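Local coordinates for protein GCN5-related N-acetyltransferase (Streptococcus suis, PDB 3G3S) that probably transfers an acetyl group from acetyl-coenzyme A to an amine, as a member of the GCN5-related N-acetyltransferase family, at residues R11-W16 with A43-G48; I20-L25 with A179-G184. All coordinates share one frame; numbering follows the deposited sequence.

Interaction 1. Residues R11-W16 with A43-G48; sequences RLFGDW and ALALYG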
loop_
_atom_site.group_PDB
_atom_site.type_symbol
_atom_site.label_atom_id
_atom_site.label_comp_id
_atom_site.label_asym_id
_atom_site.label_seq_id
_atom_site.Cartn_x
_atom_site.Cartn_y
_atom_site.Cartn_z
ATOM N N ARG A 11 -0.632 -14.123 3.412
ATOM C CA ARG A 11 -0.331 -15.342 2.645
ATOM C C ARG A 11 -1.458 -16.361 2.653
ATOM O O ARG A 11 -1.606 -17.134 1.705
ATOM C CB ARG A 11 0.985 -16.003 3.088
ATOM C CG ARG A 11 2.218 -15.241 2.578
ATOM C CD ARG A 11 3.508 -15.946 2.848
ATOM N NE ARG A 11 3.937 -15.788 4.232
ATOM C CZ ARG A 11 4.735 -14.818 4.684
ATOM N NH1 ARG A 11 5.206 -13.860 3.887
ATOM N NH2 ARG A 11 5.052 -14.802 5.972
ATOM N N LEU A 12 -2.245 -16.369 3.722
ATOM C CA LEU A 12 -3.394 -17.237 3.825
ATOM C C LEU A 12 -4.408 -17.041 2.718
ATOM O O LEU A 12 -5.077 -18.018 2.325
ATOM C CB LEU A 12 -4.101 -17.000 5.157
ATOM C CG LEU A 12 -3.327 -17.381 6.401
ATOM C CD1 LEU A 12 -4.083 -16.945 7.632
ATOM C CD2 LEU A 12 -3.079 -18.877 6.430
ATOM N N PHE A 13 -4.556 -15.787 2.269
ATOM C CA PHE A 13 -5.484 -15.408 1.202
ATOM C C PHE A 13 -4.898 -15.759 -0.152
ATOM O O PHE A 13 -5.633 -16.025 -1.110
ATOM C CB PHE A 13 -5.783 -13.909 1.262
ATOM C CG PHE A 13 -6.632 -13.518 2.429
ATOM C CD1 PHE A 13 -8.022 -13.539 2.332
ATOM C CD2 PHE A 13 -6.059 -13.178 3.626
ATOM C CE1 PHE A 13 -8.816 -13.179 3.407
ATOM C CE2 PHE A 13 -6.838 -12.831 4.703
ATOM C CZ PHE A 13 -8.230 -12.834 4.592
ATOM N N GLY A 14 -3.569 -15.744 -0.213
ATOM C CA GLY A 14 -2.842 -16.175 -1.386
ATOM C C GLY A 14 -3.178 -15.302 -2.553
ATOM O O GLY A 14 -3.338 -14.098 -2.392
ATOM N N ASP A 15 -3.298 -15.944 -3.718
ATOM C CA ASP A 15 -3.650 -15.309 -4.965
ATOM C C ASP A 15 -5.176 -15.395 -5.126
ATOM O O ASP A 15 -5.725 -16.388 -5.677
ATOM C CB ASP A 15 -2.947 -16.051 -6.092
ATOM C CG ASP A 15 -3.063 -15.351 -7.412
ATOM O OD1 ASP A 15 -3.925 -14.436 -7.554
ATOM O OD2 ASP A 15 -2.268 -15.729 -8.309
ATOM N N TRP A 16 -5.850 -14.366 -4.618
ATOM C CA TRP A 16 -7.315 -14.309 -4.605
ATOM C C TRP A 16 -7.617 -12.927 -5.087
ATOM O O TRP A 16 -7.554 -11.985 -4.331
ATOM C CB TRP A 16 -7.834 -14.563 -3.177
ATOM C CG TRP A 16 -9.272 -14.844 -3.070
ATOM C CD1 TRP A 16 -10.251 -14.658 -4.018
ATOM C CD2 TRP A 16 -9.954 -15.269 -1.869
ATOM N NE1 TRP A 16 -11.484 -14.989 -3.501
ATOM C CE2 TRP A 16 -11.339 -15.339 -2.177
ATOM C CE3 TRP A 16 -9.529 -15.572 -0.584
ATOM C CZ2 TRP A 16 -12.280 -15.740 -1.261
ATOM C CZ3 TRP A 16 -10.455 -15.944 0.311
ATOM C CH2 TRP A 16 -11.815 -16.033 -0.003
ATOM N N ALA A 43 -8.229 -16.778 8.600
ATOM C CA ALA A 43 -8.396 -15.345 8.571
ATOM C C ALA A 43 -9.713 -14.902 7.901
ATOM O O ALA A 43 -10.341 -15.623 7.123
ATOM C CB ALA A 43 -7.179 -14.672 7.878
ATOM N N LEU A 44 -10.091 -13.678 8.239
ATOM C CA LEU A 44 -11.302 -13.024 7.795
ATOM C C LEU A 44 -10.968 -11.606 7.373
ATOM O O LEU A 44 -10.386 -10.839 8.129
ATOM C CB LEU A 44 -12.331 -12.949 8.933
ATOM C CG LEU A 44 -13.575 -12.079 8.723
ATOM C CD1 LEU A 44 -14.520 -12.636 7.639
ATOM C CD2 LEU A 44 -14.328 -11.938 10.057
ATOM N N ALA A 45 -11.249 -11.293 6.112
ATOM C CA ALA A 45 -11.173 -9.939 5.645
ATOM C C ALA A 45 -12.626 -9.434 5.721
ATOM O O ALA A 45 -13.524 -9.905 4.993
ATOM C CB ALA A 45 -10.598 -9.879 4.208
ATOM N N LEU A 46 -12.870 -8.476 6.606
ATOM C CA LEU A 46 -14.210 -7.953 6.848
ATOM C C LEU A 46 -14.280 -6.505 6.455
ATOM O O LEU A 46 -13.516 -5.675 6.948
ATOM C CB LEU A 46 -14.550 -8.121 8.330
ATOM C CG LEU A 46 -15.912 -7.644 8.815
ATOM C CD1 LEU A 46 -17.025 -8.444 8.194
ATOM C CD2 LEU A 46 -15.963 -7.698 10.377
ATOM N N TYR A 47 -15.190 -6.210 5.543
ATOM C CA TYR A 47 -15.336 -4.877 5.006
ATOM C C TYR A 47 -16.767 -4.490 4.972
ATOM O O TYR A 47 -17.602 -5.309 4.637
ATOM C CB TYR A 47 -14.810 -4.830 3.584
ATOM C CG TYR A 47 -14.999 -3.476 2.932
ATOM C CD1 TYR A 47 -14.028 -2.502 3.040
ATOM C CD2 TYR A 47 -16.148 -3.174 2.194
ATOM C CE1 TYR A 47 -14.193 -1.253 2.436
ATOM C CE2 TYR A 47 -16.334 -1.902 1.614
ATOM C CZ TYR A 47 -15.335 -0.961 1.726
ATOM O OH TYR A 47 -15.454 0.275 1.116
ATOM N N GLY A 48 -17.051 -3.232 5.300
ATOM C CA GLY A 48 -18.393 -2.695 5.217
ATOM C C GLY A 48 -18.766 -1.824 6.389
ATOM O O GLY A 48 -17.975 -1.650 7.327
#
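The end of helix 2-13 lies beside strand 42-48 at Leu12 and Ala43, whose CA atoms, 7.2 Å apart, are the nearest across the two segments, and the chain leaves the helical conformation at Gly14 with a positive phi of 62°. Two consecutive side chains of the helix end bridge the gap, and both meet small residues. Leu12 sends one branch across, CD1 resting 3.8 Å from Ala43 CB. Phe13 reaches further: with CG anti to its carbonyl carbon (chi1 -71°), the ring extends to the strand and presents its far end. Its CE2 lies 3.7 Å from Ala43 CB, while CZ is 3.8 Å from Ala45 CB. The helix end thus packs on one face of the mixed sheet of this GNAT-family protein: Ala43 and Ala45 direct their methyls to it, and Leu44 between them turns away to meet helix 62-68 on the other side of the strand. The backbone passes at the ring edge, Ala45 N being 3.7 Å from Phe13 CZ and near the ring plane. The side-chain contacts are all apolar. Ile21 of helix 19-26 and Ala57 of strand 52-58 also touch Phe13, while Leu12 O accepts a hydrogen bond from Gln78 NE2.

Interaction 2. Residues I20-L25 with A179-G184; sequences IIWTCL and ASYSAG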
loop_
_atom_site.group_PDB
_atom_site.type_symbol
_atom_site.label_atom_id
_atom_site.label_comp_id
_atom_site.label_asym_id
_atom_site.label_seq_id
_atom_site.Cartn_x
_atom_site.Cartn_y
_atom_site.Cartn_z
ATOM N N ILE A 20 -11.711 -6.207 -2.639
ATOM C CA ILE A 20 -12.085 -5.862 -1.264
ATOM C C ILE A 20 -11.116 -6.587 -0.324
ATOM O O ILE A 20 -10.819 -6.091 0.784
ATOM C CB ILE A 20 -13.544 -6.220 -0.986
ATOM C CG1 ILE A 20 -14.485 -5.285 -1.753
ATOM C CG2 ILE A 20 -13.864 -6.196 0.573
ATOM C CD1 ILE A 20 -15.884 -5.815 -1.945
ATOM N N ILE A 21 -10.653 -7.774 -0.714
ATOM C CA ILE A 21 -9.609 -8.416 0.096
ATOM C C ILE A 21 -8.369 -7.511 0.021
ATOM O O ILE A 21 -7.708 -7.228 1.002
ATOM C CB ILE A 21 -9.244 -9.860 -0.345
ATOM C CG1 ILE A 21 -10.460 -10.788 -0.380
ATOM C CG2 ILE A 21 -8.120 -10.439 0.599
ATOM C CD1 ILE A 21 -10.173 -12.145 -1.032
ATOM N N TRP A 22 -8.033 -7.042 -1.176
ATOM C CA TRP A 22 -6.910 -6.110 -1.297
ATOM C C TRP A 22 -7.103 -4.865 -0.418
ATOM O O TRP A 22 -6.166 -4.420 0.269
ATOM C CB TRP A 22 -6.683 -5.678 -2.774
ATOM C CG TRP A 22 -6.541 -6.794 -3.729
ATOM C CD1 TRP A 22 -6.278 -8.101 -3.456
ATOM C CD2 TRP A 22 -6.547 -6.687 -5.166
ATOM N NE1 TRP A 22 -6.183 -8.820 -4.622
ATOM C CE2 TRP A 22 -6.318 -7.969 -5.682
ATOM C CE3 TRP A 22 -6.754 -5.636 -6.044
ATOM C CZ2 TRP A 22 -6.288 -8.235 -7.042
ATOM C CZ3 TRP A 22 -6.723 -5.893 -7.398
ATOM C CH2 TRP A 22 -6.486 -7.179 -7.886
ATOM N N THR A 23 -8.306 -4.295 -0.422
ATOM C CA THR A 23 -8.600 -3.160 0.423
ATOM C C THR A 23 -8.250 -3.480 1.879
ATOM O O THR A 23 -7.465 -2.763 2.539
ATOM C CB THR A 23 -10.065 -2.787 0.288
ATOM O OG1 THR A 23 -10.265 -2.262 -1.049
ATOM C CG2 THR A 23 -10.551 -1.708 1.359
ATOM N N CYS A 24 -8.822 -4.578 2.338
ATOM C CA CYS A 24 -8.623 -5.004 3.737
ATOM C C CYS A 24 -7.151 -5.268 4.114
ATOM O O CYS A 24 -6.702 -4.823 5.162
ATOM C CB CYS A 24 -9.485 -6.199 4.043
ATOM S SG CYS A 24 -11.203 -5.915 3.986
ATOM N N LEU A 25 -6.402 -5.947 3.244
ATOM C CA LEU A 25 -4.966 -6.182 3.471
ATOM C C LEU A 25 -4.039 -4.953 3.293
ATOM O O LEU A 25 -2.981 -4.943 3.895
ATOM C CB LEU A 25 -4.499 -7.308 2.568
ATOM C CG LEU A 25 -5.039 -8.719 2.772
ATOM C CD1 LEU A 25 -4.573 -9.631 1.677
ATOM C CD2 LEU A 25 -4.656 -9.318 4.201
ATOM N N ALA A 179 -15.972 0.143 -2.644
ATOM C CA ALA A 179 -14.681 0.159 -2.005
ATOM C C ALA A 179 -13.637 0.693 -3.001
ATOM O O ALA A 179 -13.864 0.781 -4.231
ATOM C CB ALA A 179 -14.296 -1.246 -1.530
ATOM N N SER A 180 -12.499 1.021 -2.419
ATOM C CA SER A 180 -11.313 1.562 -3.081
ATOM C C SER A 180 -10.081 0.828 -2.599
ATOM O O SER A 180 -9.987 0.466 -1.409
ATOM C CB SER A 180 -11.110 3.027 -2.682
ATOM O OG SER A 180 -12.245 3.790 -2.909
ATOM N N TYR A 181 -9.126 0.637 -3.495
ATOM C CA TYR A 181 -7.821 0.099 -3.114
ATOM C C TYR A 181 -6.783 1.000 -3.795
ATOM O O TYR A 181 -7.152 1.920 -4.504
ATOM C CB TYR A 181 -7.669 -1.379 -3.438
ATOM C CG TYR A 181 -7.699 -1.720 -4.902
ATOM C CD1 TYR A 181 -8.901 -1.763 -5.592
ATOM C CD2 TYR A 181 -6.528 -2.009 -5.597
ATOM C CE1 TYR A 181 -8.933 -2.066 -6.957
ATOM C CE2 TYR A 181 -6.560 -2.320 -6.954
ATOM C CZ TYR A 181 -7.773 -2.353 -7.618
ATOM O OH TYR A 181 -7.819 -2.663 -8.971
ATOM N N SER A 182 -5.514 0.730 -3.560
ATOM C CA SER A 182 -4.410 1.557 -4.038
ATOM C C SER A 182 -4.485 1.934 -5.506
ATOM O O SER A 182 -4.178 3.055 -5.864
ATOM C CB SER A 182 -3.087 0.825 -3.763
ATOM O OG SER A 182 -3.107 -0.499 -4.287
ATOM N N ALA A 183 -4.938 1.009 -6.331
ATOM C CA ALA A 183 -4.953 1.216 -7.767
ATOM C C ALA A 183 -6.354 1.191 -8.404
ATOM O O ALA A 183 -6.480 1.135 -9.637
ATOM C CB ALA A 183 -4.068 0.159 -8.402
ATOM N N GLY A 184 -7.418 1.235 -7.613
ATOM C CA GLY A 184 -8.722 1.154 -8.240
ATOM C C GLY A 184 -9.861 1.168 -7.275
ATOM O O GLY A 184 -9.675 1.540 -6.121
#
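Ile20 begins the contact by laying CG1 4.0 Å from the methyl CB of Ala179, an apolar touch at the start of segment 179-184. Trp22, two residues on, meets Tyr181 in a T-shaped stack: the six-membered ring of the indole turns its edge to the phenol face, with the planes at 74° and the centroids 5.0 Å apart. The two side chains run side by side in the same direction, and CE3 of Trp22 comes within 3.4 Å of Tyr181 CE2, toward the rim of the ring. A chi1 of 65° places Tyr181 CG between its own backbone N and carbonyl carbon, and the phenol folds back over the two-residue type I turn of a beta hairpin, which joins strands 170-181 and 184-191. Gly184 N thus sits 3.5 Å above the plane over the centre of the Tyr181 ring, on the face opposite Trp22, and the ring is sandwiched. Thr23 supplies the polar link, its OG1 donating to Ser180 O at 2.8 Å from above the carbonyl plane, not along a lone pair; Thr19 O, one turn back in the helix, is a second acceptor that must share its single proton. The axes of residues 20-25 and 179-181 approach to 7.4 Å at 64°. Ile20 and Thr23 also touch Tyr47 of strand 42-48, while Leu25 packs on Phe13 of helix 2-13 and Ile21 on Phe55 of strand 52-58.

Interactions 1 and 2, whose centres are 11 Å apart, show how one short helix, 19-26, can tie distant parts of a chain together. Besides meeting segment 179-184, it touches the loop after helix 2-13, where Trp16 CD2 lies 3.2 Å from Ile21 CD1 and Trp16 O is 3.5 Å from Trp22 NE1. Strand 42-48 packs against the end of helix 2-13 in interaction 1 and, further along, reaches interaction 2 through Tyr47: its CB lies 3.4 Å from Ile20 CG2, and its OH is hydrogen-bonded to Tyr178 O, just before Ala179. Both strands involved belong to the same mixed sheet. A bound 1,2-ethanediol, probably from the crystallisation liquor, lies about 4 Å from the Ile20 side chain.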